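Local coordinates for protein endoglucanase (Clostridium thermocellum, PDB 2YIK) that probably hydrolyses the beta-1,4-glycosidic bonds of cellulose through its family 9 glycoside hydrolase catalytic domain, at residues L335-K338 / F343-R346; D345-K348 / N352-Q355. All coordinates share one frame; numbering follows the deposited sequence.

Interaction 1 (L335-K338 / F343-R346); sequences LYDK and FEDR. With CA (calcium ion), chain B.
D337 lies against one face of the F343 ring, and the two side chains run past each other in opposite directions. The CB of D337 sits over the middle of that ring, 3.4 Å from its centroid and 7° off the normal, which makes a CH-pi contact. The carboxylate is stacked beyond it, its plane 27° from the ring. With CG anti to the backbone N (chi1 -165°), the acid group is carried across to the start of helix 342-350, where D337 OD2 accepts a nearly straight bond from F343 N at 2.8 Å. The donor approaches from above the carboxylate plane. The same OD2 also binds the calcium ion at 2.6 Å, so this one oxygen joins the metal to an N-H in the first turn of the helix. Aspartate suits the place because its short chain lets the residue bind calcium twice, the backbone D337 O adding a second bond of 2.4 Å. E344 faces the ion differently: bent at chi2, it turns its carboxylate so that OE1 and OE2 each lie 2.7 Å from the calcium, a bidentate grip. OE1 comes within 3.5 Å of D337 OD2, a closeness of like charges that the shared cation probably pays for. A water held by K338 O and the backbone O of S340 are further ligands, and N333 also belongs to the site. F343 is a large apolar plug: Y336 CB touches its CZ, and it packs on I332 of helix 322-336, Y290 of helix 279-293, and L299 and F303 of helix 296-305.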
loop_
_atom_site.group_PDB
_atom_site.type_symbol
_atom_site.label_atom_id
_atom_site.label_comp_id
_atom_site.label_asym_id
_atom_site.label_seq_id
_atom_site.Cartn_x
_atom_site.Cartn_y
_atom_site.Cartn_z
ATOM N N LEU A 335 -7.510 -2.696 -23.233
ATOM C CA LEU A 335 -8.914 -2.316 -23.156
ATOM C C LEU A 335 -9.408 -1.385 -24.265
ATOM O O LEU A 335 -10.473 -1.601 -24.851
ATOM C CB LEU A 335 -9.151 -1.623 -21.812
ATOM C CG LEU A 335 -10.156 -2.104 -20.767
ATOM C CD1 LEU A 335 -10.312 -3.611 -20.785
ATOM C CD2 LEU A 335 -9.669 -1.611 -19.408
ATOM N N TYR A 336 -8.614 -0.359 -24.548
ATOM C CA TYR A 336 -8.986 0.671 -25.499
ATOM C C TYR A 336 -8.185 0.861 -26.780
ATOM O O TYR A 336 -8.609 1.613 -27.650
ATOM C CB TYR A 336 -9.023 2.001 -24.747
ATOM C CG TYR A 336 -9.923 1.960 -23.538
ATOM C CD1 TYR A 336 -11.303 1.856 -23.688
ATOM C CD2 TYR A 336 -9.399 1.994 -22.244
ATOM C CE1 TYR A 336 -12.148 1.785 -22.585
ATOM C CE2 TYR A 336 -10.240 1.925 -21.125
ATOM C CZ TYR A 336 -11.618 1.823 -21.308
ATOM O OH TYR A 336 -12.469 1.778 -20.220
ATOM N N ASP A 337 -7.043 0.203 -26.918
ATOM C CA ASP A 337 -6.234 0.391 -28.115
ATOM C C ASP A 337 -5.503 -0.894 -28.521
ATOM O O ASP A 337 -4.443 -0.855 -29.114
ATOM C CB ASP A 337 -5.238 1.523 -27.843
ATOM C CG ASP A 337 -4.588 2.062 -29.102
ATOM O OD1 ASP A 337 -5.309 2.367 -30.076
ATOM O OD2 ASP A 337 -3.349 2.201 -29.106
ATOM N N LYS A 338 -6.101 -2.037 -28.222
ATOM C CA LYS A 338 -5.511 -3.344 -28.519
ATOM C C LYS A 338 -5.019 -3.568 -29.951
ATOM O O LYS A 338 -3.880 -3.997 -30.160
ATOM C CB LYS A 338 -6.526 -4.437 -28.154
ATOM C CG LYS A 338 -6.098 -5.874 -28.444
ATOM C CD LYS A 338 -5.192 -6.430 -27.360
ATOM C CE LYS A 338 -5.459 -7.928 -27.170
ATOM N NZ LYS A 338 -4.665 -8.504 -26.039
ATOM N N PHE A 343 -1.902 4.544 -29.056
ATOM C CA PHE A 343 -1.357 4.830 -27.730
ATOM C C PHE A 343 0.171 4.758 -27.739
ATOM O O PHE A 343 0.842 5.599 -27.146
ATOM C CB PHE A 343 -1.920 3.849 -26.688
ATOM C CG PHE A 343 -3.356 4.118 -26.286
ATOM C CD1 PHE A 343 -4.170 4.975 -27.030
ATOM C CD2 PHE A 343 -3.904 3.475 -25.174
ATOM C CE1 PHE A 343 -5.513 5.183 -26.673
ATOM C CE2 PHE A 343 -5.241 3.673 -24.808
ATOM C CZ PHE A 343 -6.047 4.529 -25.558
ATOM N N GLU A 344 0.719 3.753 -28.416
ATOM C CA GLU A 344 2.167 3.604 -28.486
ATOM C C GLU A 344 2.817 4.811 -29.160
ATOM O O GLU A 344 3.814 5.347 -28.673
ATOM C CB GLU A 344 2.560 2.333 -29.253
ATOM C CG GLU A 344 2.243 1.031 -28.540
ATOM C CD GLU A 344 0.800 0.637 -28.695
ATOM O OE1 GLU A 344 0.018 1.449 -29.243
ATOM O OE2 GLU A 344 0.445 -0.477 -28.265
ATOM N N ASP A 345 2.253 5.234 -30.286
ATOM C CA ASP A 345 2.803 6.369 -31.005
ATOM C C ASP A 345 2.612 7.677 -30.252
ATOM O O ASP A 345 3.450 8.572 -30.350
ATOM C CB ASP A 345 2.203 6.451 -32.410
ATOM C CG ASP A 345 2.643 5.296 -33.284
ATOM O OD1 ASP A 345 3.655 4.644 -32.934
ATOM O OD2 ASP A 345 1.989 5.042 -34.323
ATOM N N ARG A 346 1.518 7.789 -29.505
ATOM C CA ARG A 346 1.267 8.988 -28.708
ATOM C C ARG A 346 2.302 9.027 -27.585
ATOM O O ARG A 346 2.851 10.086 -27.256
ATOM C CB ARG A 346 -0.147 8.963 -28.108
ATOM C CG ARG A 346 -1.254 9.481 -29.039
ATOM C CD ARG A 346 -2.643 9.247 -28.437
ATOM N NE ARG A 346 -2.859 9.964 -27.177
ATOM C CZ ARG A 346 -3.877 9.736 -26.349
ATOM N NH1 ARG A 346 -4.779 8.808 -26.644
ATOM N NH2 ARG A 346 -3.998 10.434 -25.223
HETATM CA CA CA B . -2.116 -0.119 -28.986
HETATM O O HOH W 1 -1.711 -2.721 -29.035
#

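Interaction 2 (D345-K348 / N352-Q355); sequences DRYK and NKNQ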
loop_
_atom_site.group_PDB
_atom_site.type_symbol
_atom_site.label_atom_id
_atom_site.label_comp_id
_atom_site.label_asym_id
_atom_site.label_seq_id
_atom_site.Cartn_x
_atom_site.Cartn_y
_atom_site.Cartn_z
ATOM N N ASP A 345 2.253 5.234 -30.286
ATOM C CA ASP A 345 2.803 6.369 -31.005
ATOM C C ASP A 345 2.612 7.677 -30.252
ATOM O O ASP A 345 3.450 8.572 -30.350
ATOM C CB ASP A 345 2.203 6.451 -32.410
ATOM C CG ASP A 345 2.643 5.296 -33.284
ATOM O OD1 ASP A 345 3.655 4.644 -32.934
ATOM O OD2 ASP A 345 1.989 5.042 -34.323
ATOM N N ARG A 346 1.518 7.789 -29.505
ATOM C CA ARG A 346 1.267 8.988 -28.708
ATOM C C ARG A 346 2.302 9.027 -27.585
ATOM O O ARG A 346 2.851 10.086 -27.256
ATOM C CB ARG A 346 -0.147 8.963 -28.108
ATOM C CG ARG A 346 -1.254 9.481 -29.039
ATOM C CD ARG A 346 -2.643 9.247 -28.437
ATOM N NE ARG A 346 -2.859 9.964 -27.177
ATOM C CZ ARG A 346 -3.877 9.736 -26.349
ATOM N NH1 ARG A 346 -4.779 8.808 -26.644
ATOM N NH2 ARG A 346 -3.998 10.434 -25.223
ATOM N N TYR A 347 2.576 7.867 -26.996
ATOM C CA TYR A 347 3.561 7.809 -25.925
ATOM C C TYR A 347 4.958 8.184 -26.434
ATOM O O TYR A 347 5.695 8.911 -25.766
ATOM C CB TYR A 347 3.596 6.421 -25.282
ATOM C CG TYR A 347 4.769 6.275 -24.336
ATOM C CD1 TYR A 347 4.919 7.131 -23.244
ATOM C CD2 TYR A 347 5.776 5.342 -24.585
ATOM C CE1 TYR A 347 6.047 7.070 -22.429
ATOM C CE2 TYR A 347 6.909 5.270 -23.777
ATOM C CZ TYR A 347 7.039 6.140 -22.702
ATOM O OH TYR A 347 8.165 6.084 -21.918
ATOM N N LYS A 348 5.327 7.691 -27.613
ATOM C CA LYS A 348 6.635 8.019 -28.172
ATOM C C LYS A 348 6.756 9.526 -28.393
ATOM O O LYS A 348 7.785 10.125 -28.073
ATOM C CB LYS A 348 6.860 7.281 -29.487
ATOM C CG LYS A 348 7.041 5.787 -29.323
ATOM C CD LYS A 348 7.211 5.115 -30.672
ATOM C CE LYS A 348 6.180 4.028 -30.871
ATOM N NZ LYS A 348 6.379 3.262 -32.123
ATOM N N ASN A 352 9.368 11.934 -26.229
ATOM C CA ASN A 352 10.301 12.145 -27.336
ATOM C C ASN A 352 11.280 11.029 -27.678
ATOM O O ASN A 352 12.501 11.132 -27.521
ATOM C CB ASN A 352 11.018 13.506 -27.247
ATOM C CG ASN A 352 11.755 13.710 -25.957
ATOM O OD1 ASN A 352 12.764 13.055 -25.695
ATOM N ND2 ASN A 352 11.261 14.637 -25.134
ATOM N N LYS A 353 10.676 9.958 -28.177
ATOM C CA LYS A 353 11.346 8.766 -28.651
ATOM C C LYS A 353 11.048 8.814 -30.146
ATOM O O LYS A 353 10.094 9.479 -30.567
ATOM C CB LYS A 353 10.698 7.509 -28.067
ATOM C CG LYS A 353 10.960 7.274 -26.593
ATOM C CD LYS A 353 10.243 6.022 -26.107
ATOM C CE LYS A 353 10.657 5.667 -24.686
ATOM N NZ LYS A 353 10.443 6.811 -23.765
ATOM N N ASN A 354 11.853 8.127 -30.949
ATOM C CA ASN A 354 11.622 8.091 -32.391
ATOM C C ASN A 354 10.365 7.249 -32.619
ATOM O O ASN A 354 10.100 6.320 -31.861
ATOM C CB ASN A 354 12.823 7.458 -33.096
ATOM C CG ASN A 354 14.097 8.275 -32.929
ATOM O OD1 ASN A 354 15.169 7.726 -32.689
ATOM N ND2 ASN A 354 13.984 9.591 -33.061
ATOM N N GLN A 355 9.592 7.577 -33.651
ATOM C CA GLN A 355 8.366 6.839 -33.939
ATOM C C GLN A 355 8.622 5.374 -34.258
ATOM O O GLN A 355 7.726 4.536 -34.130
ATOM C CB GLN A 355 7.612 7.489 -35.101
ATOM C CG GLN A 355 6.812 8.715 -34.693
ATOM C CD GLN A 355 5.646 8.365 -33.785
ATOM O OE1 GLN A 355 4.746 7.619 -34.173
ATOM N NE2 GLN A 355 5.659 8.899 -32.569
#
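A bend at chi2 (-68°) folds the side chain of Q355 back onto the helix, so that it crosses the D345 side chain at about a right angle, amide and carboxylate planes 68° apart. NE2 then donates to D345 O at 3.1 Å along an almost straight line, in the amide plane and on a lone pair of the carbonyl. A glutamine amide fits here because it can supply an N-H to the backbone; its OE1 lies beside the CB and CG of D345. K348 answers in the opposite sense. Its chain, bent at chi3, passes with CD against N354 O and brings NZ to Q355 O at 2.7 Å, the donor standing above the carbonyl plane. K348 NZ also forms a salt bridge with D345 OD1, 3.2 Å away, whose hydrogen bond is weak, and donates to E357 O, so three oxygens surround the charge of a buried lysine. Nearer the helix end, K353 N bonds to K348 O at 2.9 Å. This i to i+5 bond, with the positive phi of N352 (33°), is consistent with a Schellman motif, by which helices commonly end. The K353 side chain runs out extended and turns only at its last torsion, bringing NZ to Y347 OH at 3.0 Å, oblique to the ring. K353 NZ is also bonded to S351 OG, while Y347 OH accepts from K353 NZ and donates to the backbone carbonyl Y306 O. The tyrosine thus combines a ring for the interior with a polar end for the loop. It meets F303 of helix 296-305 edge-to-face and touches F361, while K348 packs on I359; the loop leading to helix 363-373 is in this way drawn back over helix 342-350.

In the fold
Both contacts are built on helix 342-350: interaction 1 secures its beginning to the end of helix 322-336 through calcium, and interaction 2 ties its later turns to the loop that follows. Their centres are 12 Å apart, and their segments overlap at D345 and R346. The side chain of D345, engaged in interaction 2, is about 8 Å from the calcium of interaction 1, so it stays outside the coordination sphere. R346 points instead to E296 and D300 on helix 296-305, a third tie for the same helix. The centres lie 28 and 31 Å from that of the chain, away from the predicted catalytic H451.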